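Glutathione transferase (Phanerochaete chrysosporium, PDB 4F0C) binds glutathione, held here as the oxidised disulfide, and probably transfers it to or removes it from small electrophilic or conjugated compounds, as relatives of its family do. Local coordinates at residues G4-F10 with P59-Y65; Q13-W19 with T219-I224; L145-G149 with F191-F197. All coordinates share one frame; numbering follows the deposited sequence.

Contact 1: G4-F10 with P59-Y65; sequences GKQFTLF and PALIDHY. With SO4 (sulfate ion), chain D.
Gln6 and Tyr65 fit together like a ridge laid across a plate: the CA of Gln6 stands over the phenol face, 3.5 Å from the ring centroid, and the extended side chain runs on across that face with its amide turned only 15° from the ring plane. Its CG also sits over the centre of the Phe7 ring, so the glutamine stem packs against both rings. CG of Gln6 lies anti to the backbone N (chi1 179°), which carries NE2 out to Asp63 OD1 at 3.2 Å. That oxygen also takes the N-H of Tyr65 in an Asx turn, the two donors arriving from opposite faces of the carboxylate. At the rim of the same phenol, Tyr65 OH bonds Gly4 O at 2.7 Å.

From that end, strands 7-10 and 60-63 run antiparallel in the thioredoxin-like sheet, Thr8 and Ile62 forming a hydrogen-bonded pair. On the face of Phe7, Leu9 and Leu61, the forked methyls of Leu61 nestle against Phe7, CD2 lying 3.7 Å from Phe7 CD1, while Leu9 CD1 rests beside Pro59 CB; helix 18-28 covers Leu9 and helix 74-85 covers Leu61 and Pro59. On the other face, Ile62 pushes its CD1 against the edge of the Phe10 ring, 3.6 Å from CE2, and small Ala60 accepts the same ring at CD2. Next to them His64 NE2 gives its hydrogen to Thr8 OG1 at 2.6 Å, almost in the imidazole plane.

Mostly apolar side chains line both faces. Pro59, following a cis peptide bond as in other thioredoxin-like domains, touches the bound glutathione disulfide. Asp68 at His64 ND1 and Glu33 beyond Thr8 would probably favour a protonated imidazole; Asp63 is the buried exception, its CG 3.4 Å from Phe7 CE1, and hydrogen bonds from Tyr80 and Tyr85 to OD2 would help keep it charged.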
loop_
_atom_site.group_PDB
_atom_site.type_symbol
_atom_site.label_atom_id
_atom_site.label_comp_id
_atom_site.label_asym_id
_atom_site.label_seq_id
_atom_site.Cartn_x
_atom_site.Cartn_y
_atom_site.Cartn_z
ATOM N N GLY A 4 -30.328 8.509 11.791
ATOM C CA GLY A 4 -29.243 7.710 11.251
ATOM C C GLY A 4 -28.029 8.559 10.912
ATOM O O GLY A 4 -28.133 9.593 10.238
ATOM N N LYS A 5 -26.867 8.101 11.375
ATOM C CA LYS A 5 -25.627 8.824 11.172
ATOM C C LYS A 5 -25.181 8.658 9.731
ATOM O O LYS A 5 -25.662 7.765 9.031
ATOM C CB LYS A 5 -24.577 8.313 12.145
ATOM C CG LYS A 5 -24.970 8.537 13.620
ATOM C CD LYS A 5 -23.788 8.196 14.567
ATOM C CE LYS A 5 -24.080 8.617 16.038
ATOM N NZ LYS A 5 -22.795 8.487 16.809
ATOM N N GLN A 6 -24.280 9.527 9.280
ATOM C CA GLN A 6 -23.889 9.481 7.891
ATOM C C GLN A 6 -23.167 8.201 7.500
ATOM O O GLN A 6 -23.450 7.639 6.459
ATOM C CB GLN A 6 -23.014 10.671 7.488
ATOM C CG GLN A 6 -22.578 10.576 5.996
ATOM C CD GLN A 6 -22.113 11.906 5.431
ATOM O OE1 GLN A 6 -21.939 12.876 6.176
ATOM N NE2 GLN A 6 -21.912 11.963 4.108
ATOM N N PHE A 7 -22.200 7.783 8.315
ATOM C CA PHE A 7 -21.312 6.684 7.953
ATOM C C PHE A 7 -21.450 5.535 8.922
ATOM O O PHE A 7 -21.708 5.744 10.118
ATOM C CB PHE A 7 -19.838 7.151 7.984
ATOM C CG PHE A 7 -19.541 8.285 7.029
ATOM C CD1 PHE A 7 -19.416 8.048 5.655
ATOM C CD2 PHE A 7 -19.417 9.588 7.510
ATOM C CE1 PHE A 7 -19.107 9.112 4.759
ATOM C CE2 PHE A 7 -19.131 10.643 6.660
ATOM C CZ PHE A 7 -18.984 10.415 5.260
ATOM N N THR A 8 -21.275 4.323 8.401
ATOM C CA THR A 8 -20.938 3.177 9.244
ATOM C C THR A 8 -19.473 2.884 8.990
ATOM O O THR A 8 -19.055 2.654 7.834
ATOM C CB THR A 8 -21.753 1.910 8.918
ATOM O OG1 THR A 8 -23.128 2.162 9.166
ATOM C CG2 THR A 8 -21.312 0.720 9.782
ATOM N N LEU A 9 -18.687 2.915 10.062
ATOM C CA LEU A 9 -17.286 2.519 9.986
ATOM C C LEU A 9 -17.140 1.132 10.603
ATOM O O LEU A 9 -17.390 0.947 11.792
ATOM C CB LEU A 9 -16.384 3.511 10.752
ATOM C CG LEU A 9 -14.894 3.124 10.876
ATOM C CD1 LEU A 9 -14.202 2.943 9.506
ATOM C CD2 LEU A 9 -14.111 4.160 11.748
ATOM N N PHE A 10 -16.732 0.153 9.804
ATOM C CA PHE A 10 -16.419 -1.148 10.349
ATOM C C PHE A 10 -14.980 -1.073 10.847
ATOM O O PHE A 10 -14.053 -0.784 10.087
ATOM C CB PHE A 10 -16.597 -2.248 9.294
ATOM C CG PHE A 10 -18.031 -2.423 8.840
ATOM C CD1 PHE A 10 -18.929 -3.157 9.607
ATOM C CD2 PHE A 10 -18.475 -1.854 7.650
ATOM C CE1 PHE A 10 -20.240 -3.343 9.198
ATOM C CE2 PHE A 10 -19.796 -2.042 7.222
ATOM C CZ PHE A 10 -20.679 -2.772 8.014
ATOM N N PRO A 59 -10.525 -1.677 7.826
ATOM C CA PRO A 59 -11.883 -1.117 7.822
ATOM C C PRO A 59 -12.628 -1.184 6.477
ATOM O O PRO A 59 -12.056 -1.452 5.404
ATOM C CB PRO A 59 -11.641 0.352 8.149
ATOM C CG PRO A 59 -10.322 0.628 7.448
ATOM C CD PRO A 59 -9.502 -0.618 7.763
ATOM N N ALA A 60 -13.928 -0.933 6.563
ATOM C CA ALA A 60 -14.732 -0.618 5.391
ATOM C C ALA A 60 -15.670 0.481 5.866
ATOM O O ALA A 60 -15.964 0.578 7.067
ATOM C CB ALA A 60 -15.547 -1.856 4.899
ATOM N N LEU A 61 -16.138 1.293 4.924
ATOM C CA LEU A 61 -16.968 2.464 5.247
ATOM C C LEU A 61 -18.202 2.437 4.373
ATOM O O LEU A 61 -18.091 2.231 3.162
ATOM C CB LEU A 61 -16.194 3.753 4.927
ATOM C CG LEU A 61 -16.953 5.065 5.211
ATOM C CD1 LEU A 61 -16.674 5.488 6.624
ATOM C CD2 LEU A 61 -16.536 6.186 4.229
ATOM N N ILE A 62 -19.376 2.626 4.970
ATOM C CA ILE A 62 -20.593 2.843 4.171
ATOM C C ILE A 62 -21.040 4.279 4.321
ATOM O O ILE A 62 -21.185 4.755 5.452
ATOM C CB ILE A 62 -21.778 1.982 4.639
ATOM C CG1 ILE A 62 -21.387 0.497 4.698
ATOM C CG2 ILE A 62 -23.007 2.186 3.696
ATOM C CD1 ILE A 62 -22.423 -0.324 5.405
ATOM N N ASP A 63 -21.247 4.973 3.200
ATOM C CA ASP A 63 -21.746 6.341 3.225
ATOM C C ASP A 63 -23.274 6.325 3.013
ATOM O O ASP A 63 -23.796 6.246 1.891
ATOM C CB ASP A 63 -21.010 7.179 2.173
ATOM C CG ASP A 63 -21.367 8.657 2.225
ATOM O OD1 ASP A 63 -22.365 9.057 2.905
ATOM O OD2 ASP A 63 -20.651 9.414 1.524
ATOM N N HIS A 64 -24.010 6.385 4.111
ATOM C CA HIS A 64 -25.456 6.280 4.027
ATOM C C HIS A 64 -26.110 7.477 3.320
ATOM O O HIS A 64 -27.250 7.375 2.881
ATOM C CB HIS A 64 -26.061 6.072 5.426
ATOM C CG HIS A 64 -25.543 4.851 6.127
ATOM N ND1 HIS A 64 -25.747 3.575 5.641
ATOM C CD2 HIS A 64 -24.849 4.710 7.281
ATOM C CE1 HIS A 64 -25.189 2.703 6.464
ATOM N NE2 HIS A 64 -24.651 3.364 7.476
ATOM N N TYR A 65 -25.403 8.610 3.240
ATOM C CA TYR A 65 -25.986 9.821 2.644
ATOM C C TYR A 65 -25.579 9.911 1.169
ATOM O O TYR A 65 -25.875 10.889 0.489
ATOM C CB TYR A 65 -25.534 11.097 3.372
ATOM C CG TYR A 65 -25.934 11.210 4.844
ATOM C CD1 TYR A 65 -26.709 10.228 5.475
ATOM C CD2 TYR A 65 -25.561 12.348 5.595
ATOM C CE1 TYR A 65 -27.070 10.367 6.857
ATOM C CE2 TYR A 65 -25.906 12.485 6.929
ATOM C CZ TYR A 65 -26.641 11.498 7.564
ATOM O OH TYR A 65 -26.955 11.669 8.910
HETATM S S SO4 D . -22.090 4.671 17.814
HETATM O O1 SO4 D . -20.892 4.076 17.221
HETATM O O2 SO4 D . -22.920 3.571 18.286
HETATM O O3 SO4 D . -21.701 5.520 18.939
HETATM O O4 SO4 D . -22.866 5.481 16.879
#

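Contact 2: Q13-W19 with T219-I224; sequences QVGPNGW and TKAEAI. With GDS (oxidized glutathione disulfide), chain B.
Lys220 NZ reaches two backbone carbonyls of the loop: Val14 O at 3.2 Å and, more weakly, Gln13 O at 3.3 Å. The bond to Val14 O is a slanting one, with the nitrogen standing 41° out of the carbonyl plane. Lysine suits this place because its chain is long enough to leave helix 211-227, cross an aromatic surface and still deliver an ammonium group to the loop. Its CG lies anti to the backbone N (chi1 172°) and the chain stays extended as far as CE, then turns at chi4 (-51°) to bring NZ to the carbonyls.

On the way, the methylenes run over one face of Trp19. CB sits above the six-membered ring, 3.5 Å from its centroid and nearly on the normal, while CE comes within 3.5 Å of Trp19 CD1. The indole is also held at its rim, since its NE1 bonds His12 O, and Thr219 CG2 touches the far edge 4.0 Å from Trp19 CZ3.

Beyond the lysine, Ala223 and Ile224 meet Gln13. The small Ala223 CB lies 3.7 Å from Gln13 CG, and Ile224 turns CG1 toward Gln13 O. A water joins the two segments, accepting from Gln13 NE2 at 2.9 Å and donating to Ala223 O.

The loop continues into the glutathione disulfide site. Gly15, with no side chain, brings its CA close to SG2; Pro16 packs near SG5; and Asn17 ND2 donates to OE5 at 2.7 Å, its OD1 being taken up by Trp176 of helix 174-184. A charged amine facing backbone oxygens, with its aliphatic stem spread over an indole, thus ties the C-terminal helix to the ligand-binding loop, and the positive charge would probably polarise the carbonyls it meets.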
loop_
_atom_site.group_PDB
_atom_site.type_symbol
_atom_site.label_atom_id
_atom_site.label_comp_id
_atom_site.label_asym_id
_atom_site.label_seq_id
_atom_site.Cartn_x
_atom_site.Cartn_y
_atom_site.Cartn_z
ATOM N N GLN A 13 -11.207 -3.049 17.699
ATOM C CA GLN A 13 -10.696 -2.390 18.887
ATOM C C GLN A 13 -9.169 -2.434 18.953
ATOM O O GLN A 13 -8.530 -1.442 19.309
ATOM C CB GLN A 13 -11.310 -3.003 20.167
ATOM C CG GLN A 13 -12.846 -2.915 20.258
ATOM C CD GLN A 13 -13.542 -4.184 19.774
ATOM O OE1 GLN A 13 -13.065 -4.868 18.858
ATOM N NE2 GLN A 13 -14.670 -4.510 20.397
ATOM N N VAL A 14 -8.580 -3.581 18.617
ATOM C CA VAL A 14 -7.134 -3.750 18.767
ATOM C C VAL A 14 -6.367 -3.363 17.495
ATOM O O VAL A 14 -5.349 -2.674 17.570
ATOM C CB VAL A 14 -6.765 -5.196 19.142
ATOM C CG1 VAL A 14 -5.238 -5.334 19.258
ATOM C CG2 VAL A 14 -7.443 -5.596 20.460
ATOM N N GLY A 15 -6.848 -3.807 16.339
ATOM C CA GLY A 15 -6.129 -3.581 15.082
ATOM C C GLY A 15 -6.024 -2.097 14.748
ATOM O O GLY A 15 -6.971 -1.339 14.964
ATOM N N PRO A 16 -4.868 -1.664 14.224
ATOM C CA PRO A 16 -4.699 -0.204 14.080
ATOM C C PRO A 16 -5.505 0.431 12.972
ATOM O O PRO A 16 -5.920 1.579 13.111
ATOM C CB PRO A 16 -3.183 -0.067 13.779
ATOM C CG PRO A 16 -2.591 -1.244 14.511
ATOM C CD PRO A 16 -3.575 -2.365 14.212
ATOM N N ASN A 17 -5.725 -0.274 11.856
ATOM C CA ASN A 17 -6.027 0.435 10.619
ATOM C C ASN A 17 -7.323 1.250 10.552
ATOM O O ASN A 17 -7.358 2.311 9.928
ATOM C CB ASN A 17 -5.934 -0.533 9.434
ATOM C CG ASN A 17 -4.506 -0.899 9.136
ATOM O OD1 ASN A 17 -3.678 -0.013 8.938
ATOM N ND2 ASN A 17 -4.189 -2.172 9.196
ATOM N N GLY A 18 -8.396 0.765 11.160
ATOM C CA GLY A 18 -9.622 1.549 11.095
ATOM C C GLY A 18 -9.518 2.885 11.823
ATOM O O GLY A 18 -10.317 3.796 11.579
ATOM N N TRP A 19 -8.553 3.001 12.733
ATOM C CA TRP A 19 -8.444 4.220 13.568
ATOM C C TRP A 19 -7.966 5.432 12.773
ATOM O O TRP A 19 -8.228 6.562 13.168
ATOM C CB TRP A 19 -7.577 3.952 14.828
ATOM C CG TRP A 19 -8.319 2.957 15.688
ATOM C CD1 TRP A 19 -8.107 1.591 15.758
ATOM C CD2 TRP A 19 -9.489 3.225 16.494
ATOM N NE1 TRP A 19 -9.051 1.019 16.593
ATOM C CE2 TRP A 19 -9.902 1.994 17.057
ATOM C CE3 TRP A 19 -10.197 4.391 16.825
ATOM C CZ2 TRP A 19 -11.020 1.891 17.906
ATOM C CZ3 TRP A 19 -11.311 4.281 17.685
ATOM C CH2 TRP A 19 -11.710 3.040 18.198
ATOM N N THR A 219 -10.655 6.828 22.688
ATOM C CA THR A 219 -11.802 5.993 22.354
ATOM C C THR A 219 -11.332 4.565 22.105
ATOM O O THR A 219 -11.960 3.598 22.551
ATOM C CB THR A 219 -12.515 6.543 21.094
ATOM O OG1 THR A 219 -13.041 7.847 21.375
ATOM C CG2 THR A 219 -13.668 5.628 20.649
ATOM N N LYS A 220 -10.217 4.428 21.388
ATOM C CA LYS A 220 -9.656 3.110 21.140
ATOM C C LYS A 220 -9.282 2.404 22.438
ATOM O O LYS A 220 -9.593 1.221 22.599
ATOM C CB LYS A 220 -8.457 3.193 20.174
ATOM C CG LYS A 220 -7.670 1.894 19.988
ATOM C CD LYS A 220 -6.571 2.102 18.934
ATOM C CE LYS A 220 -5.988 0.797 18.388
ATOM N NZ LYS A 220 -5.573 -0.101 19.481
ATOM N N ALA A 221 -8.611 3.119 23.350
ATOM C CA ALA A 221 -8.168 2.519 24.606
ATOM C C ALA A 221 -9.376 2.031 25.414
ATOM O O ALA A 221 -9.361 0.945 26.000
ATOM C CB ALA A 221 -7.321 3.531 25.426
ATOM N N GLU A 222 -10.430 2.840 25.437
ATOM C CA GLU A 222 -11.657 2.479 26.136
ATOM C C GLU A 222 -12.342 1.284 25.486
ATOM O O GLU A 222 -12.828 0.402 26.181
ATOM C CB GLU A 222 -12.615 3.680 26.230
ATOM C CG GLU A 222 -12.019 4.860 26.998
ATOM C CD GLU A 222 -12.923 6.093 27.039
ATOM O OE1 GLU A 222 -12.823 6.850 28.032
ATOM O OE2 GLU A 222 -13.714 6.314 26.085
ATOM N N ALA A 223 -12.380 1.248 24.156
ATOM C CA ALA A 223 -13.015 0.128 23.462
ATOM C C ALA A 223 -12.274 -1.193 23.764
ATOM O O ALA A 223 -12.879 -2.244 23.924
ATOM C CB ALA A 223 -13.073 0.386 21.938
ATOM N N ILE A 224 -10.955 -1.125 23.821
ATOM C CA ILE A 224 -10.175 -2.313 24.113
ATOM C C ILE A 224 -10.517 -2.779 25.526
ATOM O O ILE A 224 -10.933 -3.927 25.734
ATOM C CB ILE A 224 -8.681 -2.043 23.978
ATOM C CG1 ILE A 224 -8.284 -1.944 22.511
ATOM C CG2 ILE A 224 -7.928 -3.181 24.541
ATOM C CD1 ILE A 224 -6.830 -1.541 22.306
HETATM N N1 GDS B . -4.149 -2.476 3.725
HETATM C CA1 GDS B . -5.350 -2.693 4.618
HETATM C C1 GDS B . -5.946 -1.318 5.118
HETATM O OE1 GDS B . -5.158 -0.349 5.339
HETATM O OE2 GDS B . -7.206 -1.244 5.199
HETATM C CB1 GDS B . -4.998 -3.574 5.869
HETATM C CG1 GDS B . -6.239 -3.790 6.766
HETATM C CD1 GDS B . -5.894 -4.769 7.843
HETATM O O1 GDS B . -4.797 -5.279 8.000
HETATM N N2 GDS B . -6.946 -5.061 8.688
HETATM C CA2 GDS B . -6.802 -6.028 9.794
HETATM C C2 GDS B . -7.772 -7.171 9.612
HETATM O O2 GDS B . -8.931 -6.942 9.254
HETATM C CB2 GDS B . -7.191 -5.384 11.145
HETATM S SG2 GDS B . -5.919 -4.206 11.653
HETATM N N3 GDS B . -7.331 -8.403 9.939
HETATM C CA3 GDS B . -8.226 -9.522 9.830
HETATM C C3 GDS B . -7.545 -10.695 9.134
HETATM O OE3 GDS B . -8.108 -11.810 9.181
HETATM O OE4 GDS B . -6.503 -10.418 8.511
HETATM N N4 GDS B . -1.998 -5.238 8.581
HETATM C CA4 GDS B . -0.949 -4.830 7.636
HETATM C C4 GDS B . -1.263 -3.385 7.150
HETATM O OE5 GDS B . -1.847 -2.599 7.940
HETATM O OE6 GDS B . -0.886 -3.113 5.992
HETATM C C5 GDS B . -1.709 -6.054 9.646
HETATM O O5 GDS B . -0.581 -6.489 9.885
HETATM C CA5 GDS B . -2.845 -6.418 10.592
HETATM N N5 GDS B . -2.595 -7.745 11.223
HETATM C CB5 GDS B . -2.931 -5.320 11.657
HETATM S SG5 GDS B . -4.484 -5.474 12.619
HETATM C CA6 GDS B . -3.449 -11.445 9.592
HETATM C C6 GDS B . -1.970 -12.000 9.522
HETATM O OE7 GDS B . -1.801 -13.209 9.252
HETATM O OE8 GDS B . -1.052 -11.178 9.731
HETATM N N6 GDS B . -4.356 -12.336 8.869
HETATM C CB6 GDS B . -3.817 -11.303 11.099
HETATM C CG6 GDS B . -3.149 -10.090 11.766
HETATM C CD6 GDS B . -3.527 -8.797 11.053
HETATM O O6 GDS B . -4.558 -8.613 10.396
HETATM O O HOH W 1 -15.421 -2.859 22.640
#

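Contact 3: L145-G149 with F191-F197; sequences LRVFG and FDFEKDF
Phe197 offers a ring face to Phe148, whose CB stands 3.5 Å from the ring centroid, nearly on the normal. The Phe148 ring then turns its own edge toward that face in an edge-to-face pair, with planes at 63° and centroids 5.3 Å apart. With CG of Phe197 anti to its carbonyl carbon (chi1 -57°), the ring is carried across to helix 134-155, where its CE1 rests against the backbone, 3.5 Å from Gly149 N.

Next along the same rim of Phe148 comes Phe191; the two rings meet rim to rim, neither lying over the other, CE1 of Phe191 being 3.7 Å from Phe148 CE2. Leu145, one turn earlier in the helix, slips past Phe191 and places CD2 4.0 Å from CD1 of that ring; the same methyl touches Phe197 CE2. Phe193 completes the aromatic cluster, and Phe148 is backed by Ala180 and Val181 of helix 174-184 and by Phe117 of helix 96-126.

The short helix 193-196 has Phe191 before it and Phe197 just after it. Two carboxylates secure its start: Asp192, at the N-cap, accepts from Lys195 N with OD1, and Asp196 OD2 accepts from Asp192 N at 2.9 Å. No hydrogen bond crosses between the segments, so their union within the all-helical C-terminal domain rests on dispersion and on the weak electrostatics of aromatic C-H groups meeting a pi face.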
loop_
_atom_site.group_PDB
_atom_site.type_symbol
_atom_site.label_atom_id
_atom_site.label_comp_id
_atom_site.label_asym_id
_atom_site.label_seq_id
_atom_site.Cartn_x
_atom_site.Cartn_y
_atom_site.Cartn_z
ATOM N N LEU A 145 12.554 0.930 12.315
ATOM C CA LEU A 145 13.580 1.974 12.511
ATOM C C LEU A 145 13.986 2.584 11.175
ATOM O O LEU A 145 14.299 3.790 11.098
ATOM C CB LEU A 145 14.811 1.415 13.228
ATOM C CG LEU A 145 14.578 0.777 14.602
ATOM C CD1 LEU A 145 15.913 0.401 15.258
ATOM C CD2 LEU A 145 13.801 1.775 15.468
ATOM N N ARG A 146 14.010 1.756 10.126
ATOM C CA ARG A 146 14.389 2.267 8.805
ATOM C C ARG A 146 13.347 3.289 8.333
ATOM O O ARG A 146 13.691 4.381 7.823
ATOM C CB ARG A 146 14.548 1.156 7.759
ATOM C CG ARG A 146 15.267 1.644 6.466
ATOM C CD ARG A 146 15.047 0.683 5.261
ATOM N NE ARG A 146 13.641 0.636 4.868
ATOM C CZ ARG A 146 13.051 1.525 4.069
ATOM N NH1 ARG A 146 13.740 2.562 3.561
ATOM N NH2 ARG A 146 11.767 1.377 3.787
ATOM N N VAL A 147 12.072 2.942 8.493
ATOM C CA VAL A 147 10.991 3.838 8.110
ATOM C C VAL A 147 11.040 5.121 8.949
ATOM O O VAL A 147 10.858 6.210 8.409
ATOM C CB VAL A 147 9.615 3.146 8.216
ATOM C CG1 VAL A 147 8.419 4.165 8.136
ATOM C CG2 VAL A 147 9.515 2.017 7.119
ATOM N N PHE A 148 11.275 4.980 10.252
ATOM C CA PHE A 148 11.503 6.156 11.105
ATOM C C PHE A 148 12.639 7.035 10.550
ATOM O O PHE A 148 12.524 8.263 10.531
ATOM C CB PHE A 148 11.874 5.741 12.530
ATOM C CG PHE A 148 10.703 5.303 13.377
ATOM C CD1 PHE A 148 9.392 5.452 12.933
ATOM C CD2 PHE A 148 10.925 4.733 14.637
ATOM C CE1 PHE A 148 8.330 5.033 13.732
ATOM C CE2 PHE A 148 9.864 4.316 15.433
ATOM C CZ PHE A 148 8.572 4.470 14.987
ATOM N N GLY A 149 13.731 6.407 10.121
ATOM C CA GLY A 149 14.865 7.125 9.515
ATOM C C GLY A 149 14.453 7.903 8.261
ATOM O O GLY A 149 14.837 9.065 8.054
ATOM N N PHE A 191 15.924 1.806 22.210
ATOM C CA PHE A 191 15.079 2.756 21.478
ATOM C C PHE A 191 14.573 3.879 22.372
ATOM O O PHE A 191 14.029 3.627 23.438
ATOM C CB PHE A 191 13.864 2.042 20.876
ATOM C CG PHE A 191 12.869 2.982 20.222
ATOM C CD1 PHE A 191 13.137 3.529 18.967
ATOM C CD2 PHE A 191 11.674 3.322 20.859
ATOM C CE1 PHE A 191 12.218 4.392 18.340
ATOM C CE2 PHE A 191 10.765 4.203 20.250
ATOM C CZ PHE A 191 11.028 4.726 18.993
ATOM N N ASP A 192 14.757 5.116 21.924
ATOM C CA ASP A 192 14.258 6.293 22.627
ATOM C C ASP A 192 13.739 7.192 21.501
ATOM O O ASP A 192 14.527 7.681 20.705
ATOM C CB ASP A 192 15.397 6.970 23.420
ATOM C CG ASP A 192 14.919 8.177 24.246
ATOM O OD1 ASP A 192 14.226 9.065 23.702
ATOM O OD2 ASP A 192 15.251 8.255 25.444
ATOM N N PHE A 193 12.419 7.343 21.394
ATOM C CA PHE A 193 11.800 7.991 20.231
ATOM C C PHE A 193 12.368 9.405 20.026
ATOM O O PHE A 193 12.865 9.731 18.942
ATOM C CB PHE A 193 10.277 8.062 20.446
ATOM C CG PHE A 193 9.473 8.463 19.227
ATOM C CD1 PHE A 193 9.941 8.280 17.935
ATOM C CD2 PHE A 193 8.202 9.015 19.404
ATOM C CE1 PHE A 193 9.154 8.650 16.837
ATOM C CE2 PHE A 193 7.418 9.379 18.332
ATOM C CZ PHE A 193 7.877 9.190 17.042
ATOM N N GLU A 194 12.269 10.244 21.055
ATOM C CA GLU A 194 12.749 11.624 20.930
ATOM C C GLU A 194 14.252 11.746 20.643
ATOM O O GLU A 194 14.659 12.550 19.801
ATOM C CB GLU A 194 12.381 12.479 22.140
ATOM C CG GLU A 194 12.822 13.958 21.941
ATOM C CD GLU A 194 12.359 14.860 23.058
ATOM O OE1 GLU A 194 11.684 14.351 23.986
ATOM O OE2 GLU A 194 12.669 16.073 23.003
ATOM N N LYS A 195 15.080 10.953 21.323
ATOM C CA LYS A 195 16.523 11.013 21.067
ATOM C C LYS A 195 16.896 10.498 19.686
ATOM O O LYS A 195 17.751 11.078 18.993
ATOM C CB LYS A 195 17.319 10.232 22.141
ATOM C CG LYS A 195 17.429 10.951 23.448
ATOM C CD LYS A 195 18.189 10.126 24.478
ATOM C CE LYS A 195 18.253 10.893 25.795
ATOM N NZ LYS A 195 18.930 10.121 26.852
ATOM N N ASP A 196 16.265 9.396 19.287
ATOM C CA ASP A 196 16.674 8.684 18.099
ATOM C C ASP A 196 16.079 9.283 16.828
ATOM O O ASP A 196 16.696 9.206 15.758
ATOM C CB ASP A 196 16.301 7.192 18.189
ATOM C CG ASP A 196 17.021 6.459 19.324
ATOM O OD1 ASP A 196 18.015 6.986 19.868
ATOM O OD2 ASP A 196 16.588 5.338 19.673
ATOM N N PHE A 197 14.858 9.827 16.928
ATOM C CA PHE A 197 14.176 10.402 15.774
ATOM C C PHE A 197 13.456 11.683 16.167
ATOM O O PHE A 197 12.220 11.696 16.218
ATOM C CB PHE A 197 13.189 9.372 15.201
ATOM C CG PHE A 197 13.864 8.066 14.829
ATOM C CD1 PHE A 197 14.567 7.961 13.643
ATOM C CD2 PHE A 197 13.825 6.969 15.680
ATOM C CE1 PHE A 197 15.222 6.761 13.295
ATOM C CE2 PHE A 197 14.478 5.767 15.344
ATOM C CZ PHE A 197 15.172 5.673 14.153
#

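How the contacts relate
From the N terminus, strand 7-11 comes first and pairs with 60-63, so contact 1 closes a loop that takes in helix 18-28 and strand 32-36. Residues 13-19 leave from inside that loop to meet helix 211-227 near the C terminus, making contacts 1 and 2 cross. They touch directly, Pro59 CB lying 3.8 Å from Gly18 CA beside the glutathione site. Contact 3 is nested within the long loop of contact 2, its nearest atoms about 13 Å from contact 2. Contact 1 thus joins the two central strands of the thioredoxin-like sheet, contact 2 binds the two domains together, and contact 3 joins helix 134-155 to the segment around helix 193-196 within the helical domain.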